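Local coordinates for GTP pyrophosphokinase (Chlorobaculum tepidum, PDB 3IBW), which is the ACT domain of a GTP pyrophosphokinase, an enzyme type that makes (p)ppGpp from GTP and ATP, and probably serves as a regulatory module of that enzyme, at residues Ile51-Asn55 against Thr56-Thr60; Arg67-Gln70 against Gly71-Thr74. The protein carries 1 engineered substitution. All coordinates share one frame; numbering follows the deposited sequence.

Interaction 1. Residues Ile51-Asn55 against Thr56-Thr60; sequences IFVKN and TDKLT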
ATOM      1  N   ILE A  51       6.156   0.660  -9.765  1.00 11.45           N
ATOM      2  CA  ILE A  51       5.020   0.250 -10.576  1.00 13.27           C
ATOM      3  C   ILE A  51       5.433   0.065 -12.026  1.00 16.76           C
ATOM      4  O   ILE A  51       6.472   0.585 -12.444  1.00 17.87           O
ATOM      5  CB  ILE A  51       3.908   1.346 -10.583  1.00 16.16           C
ATOM      6  CG1 ILE A  51       4.484   2.675 -11.112  1.00 17.46           C
ATOM      7  CG2 ILE A  51       3.337   1.547  -9.193  1.00 15.45           C
ATOM      8  CD1 ILE A  51       3.427   3.730 -11.399  1.00 25.19           C
ATOM      9  N   PHE A  52       4.636  -0.700 -12.772  1.00 18.71           N
ATOM     10  CA  PHE A  52       4.853  -0.871 -14.208  1.00 21.27           C
ATOM     11  C   PHE A  52       3.827   0.104 -14.799  1.00 22.16           C
ATOM     12  O   PHE A  52       2.629   0.038 -14.496  1.00 24.34           O
ATOM     13  CB  PHE A  52       4.592  -2.306 -14.664  1.00 22.33           C
ATOM     14  CG  PHE A  52       5.767  -3.202 -14.462  1.00 27.88           C
ATOM     15  CD1 PHE A  52       6.913  -3.060 -15.238  1.00 32.84           C
ATOM     16  CD2 PHE A  52       5.744  -4.176 -13.486  1.00 37.41           C
ATOM     17  CE1 PHE A  52       8.020  -3.873 -15.023  1.00 31.67           C
ATOM     18  CE2 PHE A  52       6.851  -4.992 -13.263  1.00 34.46           C
ATOM     19  CZ  PHE A  52       7.983  -4.846 -14.037  1.00 35.30           C
ATOM     20  N   VAL A  53       4.307   1.010 -15.645  1.00 19.42           N
ATOM     21  CA  VAL A  53       3.454   2.033 -16.223  1.00 17.80           C
ATOM     22  C   VAL A  53       3.638   2.138 -17.731  1.00 18.90           C
ATOM     23  O   VAL A  53       4.704   1.837 -18.263  1.00 15.13           O
ATOM     24  CB  VAL A  53       3.741   3.390 -15.498  1.00 20.83           C
ATOM     25  CG1 VAL A  53       5.169   3.821 -15.738  1.00 19.69           C
ATOM     26  CG2 VAL A  53       2.765   4.446 -15.937  1.00 19.76           C
ATOM     27  N   LYS A  54       2.574   2.565 -18.400  1.00 21.44           N
ATOM     28  CA  LYS A  54       2.535   2.700 -19.854  1.00 22.38           C
ATOM     29  C   LYS A  54       3.610   3.565 -20.481  1.00 21.48           C
ATOM     30  O   LYS A  54       4.324   3.142 -21.391  1.00 19.18           O
ATOM     31  CB  LYS A  54       1.166   3.244 -20.270  1.00 24.35           C
ATOM     32  CG  LYS A  54       0.940   3.351 -21.766  1.00 29.31           C
ATOM     33  CD  LYS A  54      -0.505   3.729 -22.090  1.00 31.64           C
ATOM     34  CE  LYS A  54      -0.788   5.198 -21.815  1.00 35.33           C
ATOM     35  NZ  LYS A  54      -2.014   5.665 -22.533  1.00 39.87           N
ATOM     36  N   ASN A  55       3.709   4.793 -19.993  1.00 18.22           N
ATOM     37  CA  ASN A  55       4.675   5.739 -20.522  1.00 17.94           C
ATOM     38  C   ASN A  55       4.890   6.862 -19.519  1.00 16.47           C
ATOM     39  O   ASN A  55       4.287   6.857 -18.444  1.00 14.94           O
ATOM     40  CB  ASN A  55       4.185   6.311 -21.870  1.00 18.02           C
ATOM     41  CG  ASN A  55       2.795   6.945 -21.783  1.00 22.64           C
ATOM     42  OD1 ASN A  55       2.409   7.486 -20.749  1.00 17.20           O
ATOM     43  ND2 ASN A  55       2.045   6.890 -22.883  1.00 19.97           N
ATOM     44  N   THR A  56       5.733   7.829 -19.873  1.00 17.06           N
ATOM     45  CA  THR A  56       6.032   8.931 -18.965  1.00 17.72           C
ATOM     46  C   THR A  56       4.836   9.835 -18.690  1.00 16.78           C
ATOM     47  O   THR A  56       4.646  10.277 -17.555  1.00 15.51           O
ATOM     48  CB  THR A  56       7.219   9.772 -19.483  1.00 19.49           C
ATOM     49  OG1 THR A  56       8.316   8.900 -19.803  1.00 18.85           O
ATOM     50  CG2 THR A  56       7.677  10.752 -18.404  1.00 17.66           C
ATOM     51  N   ASP A  57       4.031  10.119 -19.711  1.00 15.35           N
ATOM     52  CA  ASP A  57       2.854  10.957 -19.506  1.00 16.13           C
ATOM     53  C   ASP A  57       1.938  10.320 -18.450  1.00 15.42           C
ATOM     54  O   ASP A  57       1.426  11.009 -17.565  1.00 15.91           O
ATOM     55  CB  ASP A  57       2.082  11.153 -20.820  1.00 17.08           C
ATOM     56  CG  ASP A  57       2.834  12.029 -21.814  1.00 24.52           C
ATOM     57  OD1 ASP A  57       3.636  12.872 -21.366  1.00 26.07           O
ATOM     58  OD2 ASP A  57       2.610  11.895 -23.036  1.00 25.98           O
ATOM     59  N   LYS A  58       1.742   9.007 -18.529  1.00 14.07           N
ATOM     60  CA  LYS A  58       0.887   8.321 -17.561  1.00 14.90           C
ATOM     61  C   LYS A  58       1.478   8.432 -16.153  1.00 15.08           C
ATOM     62  O   LYS A  58       0.765   8.714 -15.185  1.00 13.89           O
ATOM     63  CB  LYS A  58       0.725   6.848 -17.936  1.00 16.60           C
ATOM     64  CG  LYS A  58      -0.168   6.080 -16.981  1.00 23.93           C
ATOM     65  CD  LYS A  58      -1.575   6.649 -16.968  1.00 29.27           C
ATOM     66  CE  LYS A  58      -2.367   6.089 -15.806  1.00 40.27           C
ATOM     67  NZ  LYS A  58      -1.745   4.837 -15.296  1.00 44.83           N
ATOM     68  N   LEU A  59       2.784   8.208 -16.047  1.00 13.12           N
ATOM     69  CA  LEU A  59       3.480   8.292 -14.765  1.00 13.31           C
ATOM     70  C   LEU A  59       3.279   9.676 -14.146  1.00 14.73           C
ATOM     71  O   LEU A  59       2.992   9.805 -12.957  1.00 11.15           O
ATOM     72  CB  LEU A  59       4.979   8.028 -14.968  1.00 13.97           C
ATOM     73  CG  LEU A  59       5.908   8.152 -13.754  1.00 15.92           C
ATOM     74  CD1 LEU A  59       5.475   7.185 -12.655  1.00 12.57           C
ATOM     75  CD2 LEU A  59       7.342   7.869 -14.189  1.00 16.23           C
ATOM     76  N   THR A  60       3.422  10.711 -14.966  1.00 12.42           N
ATOM     77  CA  THR A  60       3.254  12.079 -14.497  1.00 15.99           C
ATOM     78  C   THR A  60       1.852  12.307 -13.919  1.00 16.14           C
ATOM     79  O   THR A  60       1.705  12.988 -12.899  1.00 15.20           O
ATOM     80  CB  THR A  60       3.535  13.072 -15.650  1.00 17.69           C
ATOM     81  OG1 THR A  60       4.898  12.922 -16.065  1.00 17.81           O
ATOM     82  CG2 THR A  60       3.308  14.513 -15.202  1.00 22.54           C
TER

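Interaction 2. Residues Arg67-Gln70 against Gly71-Thr74; sequences RKVQ and GVFT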
ATOM      1  N   ARG A  67       0.365  14.248  -5.552  1.00 17.28           N
ATOM      2  CA  ARG A  67       0.832  15.545  -5.077  1.00 17.88           C
ATOM      3  C   ARG A  67      -0.315  16.462  -4.677  1.00 19.23           C
ATOM      4  O   ARG A  67      -0.139  17.353  -3.844  1.00 19.72           O
ATOM      5  CB  ARG A  67       1.735  16.216  -6.136  1.00 17.39           C
ATOM      6  CG  ARG A  67       2.687  17.268  -5.557  1.00 21.80           C
ATOM      7  CD  ARG A  67       3.599  17.902  -6.613  1.00 20.98           C
ATOM      8  NE  ARG A  67       4.557  16.955  -7.183  1.00 22.64           N
ATOM      9  CZ  ARG A  67       4.378  16.304  -8.326  1.00 21.83           C
ATOM     10  NH1 ARG A  67       3.272  16.497  -9.029  1.00 23.33           N
ATOM     11  NH2 ARG A  67       5.305  15.469  -8.772  1.00 20.07           N
ATOM     12  N   LYS A  68      -1.494  16.228  -5.250  1.00 20.61           N
ATOM     13  CA  LYS A  68      -2.661  17.044  -4.945  1.00 22.36           C
ATOM     14  C   LYS A  68      -3.369  16.659  -3.651  1.00 23.90           C
ATOM     15  O   LYS A  68      -4.282  17.358  -3.214  1.00 25.78           O
ATOM     16  CB  LYS A  68      -3.651  17.012  -6.114  1.00 23.55           C
ATOM     17  CG  LYS A  68      -3.194  17.836  -7.311  1.00 29.66           C
ATOM     18  CD  LYS A  68      -4.189  17.758  -8.462  1.00 39.88           C
ATOM     19  CE  LYS A  68      -3.651  18.460  -9.701  1.00 43.63           C
ATOM     20  NZ  LYS A  68      -4.149  17.822 -10.953  1.00 48.92           N
ATOM     21  N   VAL A  69      -2.956  15.556  -3.036  1.00 18.44           N
ATOM     22  CA  VAL A  69      -3.566  15.144  -1.778  1.00 17.68           C
ATOM     23  C   VAL A  69      -3.065  16.076  -0.667  1.00 18.47           C
ATOM     24  O   VAL A  69      -1.864  16.145  -0.392  1.00 17.50           O
ATOM     25  CB  VAL A  69      -3.206  13.682  -1.425  1.00 17.43           C
ATOM     26  CG1 VAL A  69      -3.749  13.332  -0.046  1.00 19.90           C
ATOM     27  CG2 VAL A  69      -3.792  12.743  -2.476  1.00 15.32           C
ATOM     28  N   GLN A  70      -3.988  16.804  -0.040  1.00 17.73           N
ATOM     29  CA  GLN A  70      -3.624  17.718   1.035  1.00 18.19           C
ATOM     30  C   GLN A  70      -2.985  16.902   2.151  1.00 17.52           C
ATOM     31  O   GLN A  70      -3.557  15.921   2.632  1.00 19.80           O
ATOM     32  CB  GLN A  70      -4.866  18.466   1.535  1.00 17.96           C
ATOM     33  CG  GLN A  70      -5.438  19.436   0.507  1.00 15.86           C
ATOM     34  CD  GLN A  70      -4.426  20.474   0.073  1.00 18.43           C
ATOM     35  OE1 GLN A  70      -3.773  21.101   0.906  1.00 21.51           O
ATOM     36  NE2 GLN A  70      -4.300  20.675  -1.234  1.00 21.36           N
ATOM     37  N   GLY A  71      -1.791  17.316   2.557  1.00 16.04           N
ATOM     38  CA  GLY A  71      -1.064  16.598   3.587  1.00 16.78           C
ATOM     39  C   GLY A  71       0.213  15.992   3.010  1.00 15.36           C
ATOM     40  O   GLY A  71       1.094  15.573   3.762  1.00 16.16           O
ATOM     41  N   VAL A  72       0.312  15.916   1.682  1.00 13.14           N
ATOM     42  CA  VAL A  72       1.516  15.384   1.035  1.00 11.86           C
ATOM     43  C   VAL A  72       2.497  16.549   0.862  1.00 13.67           C
ATOM     44  O   VAL A  72       2.104  17.641   0.427  1.00 12.90           O
ATOM     45  CB  VAL A  72       1.213  14.790  -0.370  1.00 14.23           C
ATOM     46  CG1 VAL A  72       2.525  14.479  -1.107  1.00 11.32           C
ATOM     47  CG2 VAL A  72       0.378  13.521  -0.232  1.00 13.75           C
ATOM     48  N   PHE A  73       3.763  16.326   1.206  1.00 10.58           N
ATOM     49  CA  PHE A  73       4.776  17.367   1.061  1.00 14.00           C
ATOM     50  C   PHE A  73       5.460  17.315  -0.299  1.00 14.00           C
ATOM     51  O   PHE A  73       5.550  18.328  -0.989  1.00 12.77           O
ATOM     52  CB  PHE A  73       5.841  17.254   2.153  1.00 13.88           C
ATOM     53  CG  PHE A  73       5.300  17.437   3.540  1.00 18.55           C
ATOM     54  CD1 PHE A  73       4.409  18.467   3.818  1.00 21.95           C
ATOM     55  CD2 PHE A  73       5.682  16.584   4.566  1.00 17.02           C
ATOM     56  CE1 PHE A  73       3.903  18.644   5.103  1.00 27.72           C
ATOM     57  CE2 PHE A  73       5.177  16.753   5.855  1.00 23.07           C
ATOM     58  CZ  PHE A  73       4.287  17.784   6.121  1.00 22.62           C
ATOM     59  N   THR A  74       5.922  16.129  -0.691  1.00 13.80           N
ATOM     60  CA  THR A  74       6.613  15.959  -1.966  1.00 12.88           C
ATOM     61  C   THR A  74       6.283  14.636  -2.656  1.00 11.85           C
ATOM     62  O   THR A  74       5.939  13.652  -2.005  1.00 10.26           O
ATOM     63  CB  THR A  74       8.171  15.976  -1.778  1.00 14.29           C
ATOM     64  OG1 THR A  74       8.568  14.887  -0.930  1.00 18.12           O
ATOM     65  CG2 THR A  74       8.642  17.291  -1.147  1.00 18.44           C
TER
HETATM   66  O   HOH W   1       2.191  18.186  -2.219  1.00 23.50           O

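Interaction 1. Residues Ile51-Asn55 against Thr56-Thr60
N55 stands immediately before helix 56-67 and fills its N-cap position: OD1 accepts from K58 N at 2.8 Å. The donor lies nearly in line with the side-chain carbonyl, at a C=O...N angle of 172°, and the N-H points at the oxygen with little bend. The first torsion explains this reach, since chi1 of 55° sets CG between the backbone N and the carbonyl carbon and brings OD1 in front of the K58 N-H. The backbone adds a second bond, L59 N to N55 O at 3.1 Å, which opens the i+4 pattern of the helix; T60 N to T56 O continues it. Replacing N55 by alanine removes OD1, and K58 N would probably be left without its side-chain cap at the helix start.

Apolar contacts join the strand end to the same turn. V53 CG2 lies 3.5 Å from K58 CG, the two side chains meeting at a slant, while V53 CG1 is 4.3 Å from L59 CB. Two residues earlier on the strand, I51 CD1 approaches L59 CD1 at 4.2 Å.

The short segments of strand and helix run at 128° to each other. Strand 44-53 bonds through I51 and V53 to strand 4-13, and L59 rests on A6 and I8 of that strand, so the turn carries the chain from the sheet into the helix packed against it.

Interaction 2. Residues Arg67-Gln70 against Gly71-Thr74
V69 and V72 form the ends of a type II beta turn, and the bond that defines it runs from V72 N to V69 O at 3.0 Å. The donor is tilted 26° from the carbonyl plane. The tight part of the contact gathers round this bond. V72 CB comes within 3.4 Å of V69 O, so the acceptor is approached by carbon as well as by N-H, and V72 CG2 lies 3.8 Å from V69 CB. With chi1 of 170°, V72 turns CG1 anti to its backbone N and leaves CG2 beside that N, on the way to V69. Between the two valines, G71 takes a positive phi, as the third residue of a type II turn does; a side chain there would run into Q70 O, which explains the glycine.

The other side is looser and wetter. R67 comes no nearer to V72 than 4.4 Å, from CA to CG1, and a water spans the gap between the two backbones, 3.0 Å from R67 O and 2.7 Å from V72 O. The guanidinium group of R67 turns to partners outside the turn: NH1 forms a salt bridge with D64 OD1 in helix 56-67, and NH2 is hydrogen-bonded to V75 O. Q70, at the second turn position, points its CB away from 71-74 on the exposed side.

The turn links the end of helix 56-67 to strand 72-78. V69 packs on M18, Q21 and V25 of helix 18-28, and V72 on I22 of that helix and I10 of strand 4-13. Just beyond, F73 and T74 both pair with V11, a classic beta bulge where strand 72-78, outermost in this chain's sheet, meets strand 4-13.

In the fold
From the N terminus the chain runs through strand 4-13, helix 18-28 and the hairpin of strands 32-41 and 44-53 before reaching interaction 1, which closes the connection from strand 44-53 into helix 56-67. Interaction 2 closes the next connection, from the far end of that helix into strand 72-78. The two are in series, neither nested nor crossed, and their centres lie about 19 Å apart at opposite ends of one helix. Together they bound a beta-alpha-beta unit whose strands flank strand 4-13 on either side, consistent with the 2-3-1-4 order and βαββαβ, ferredoxin-like topology of an ACT domain, completed by strand 32-41 outside strand 44-53.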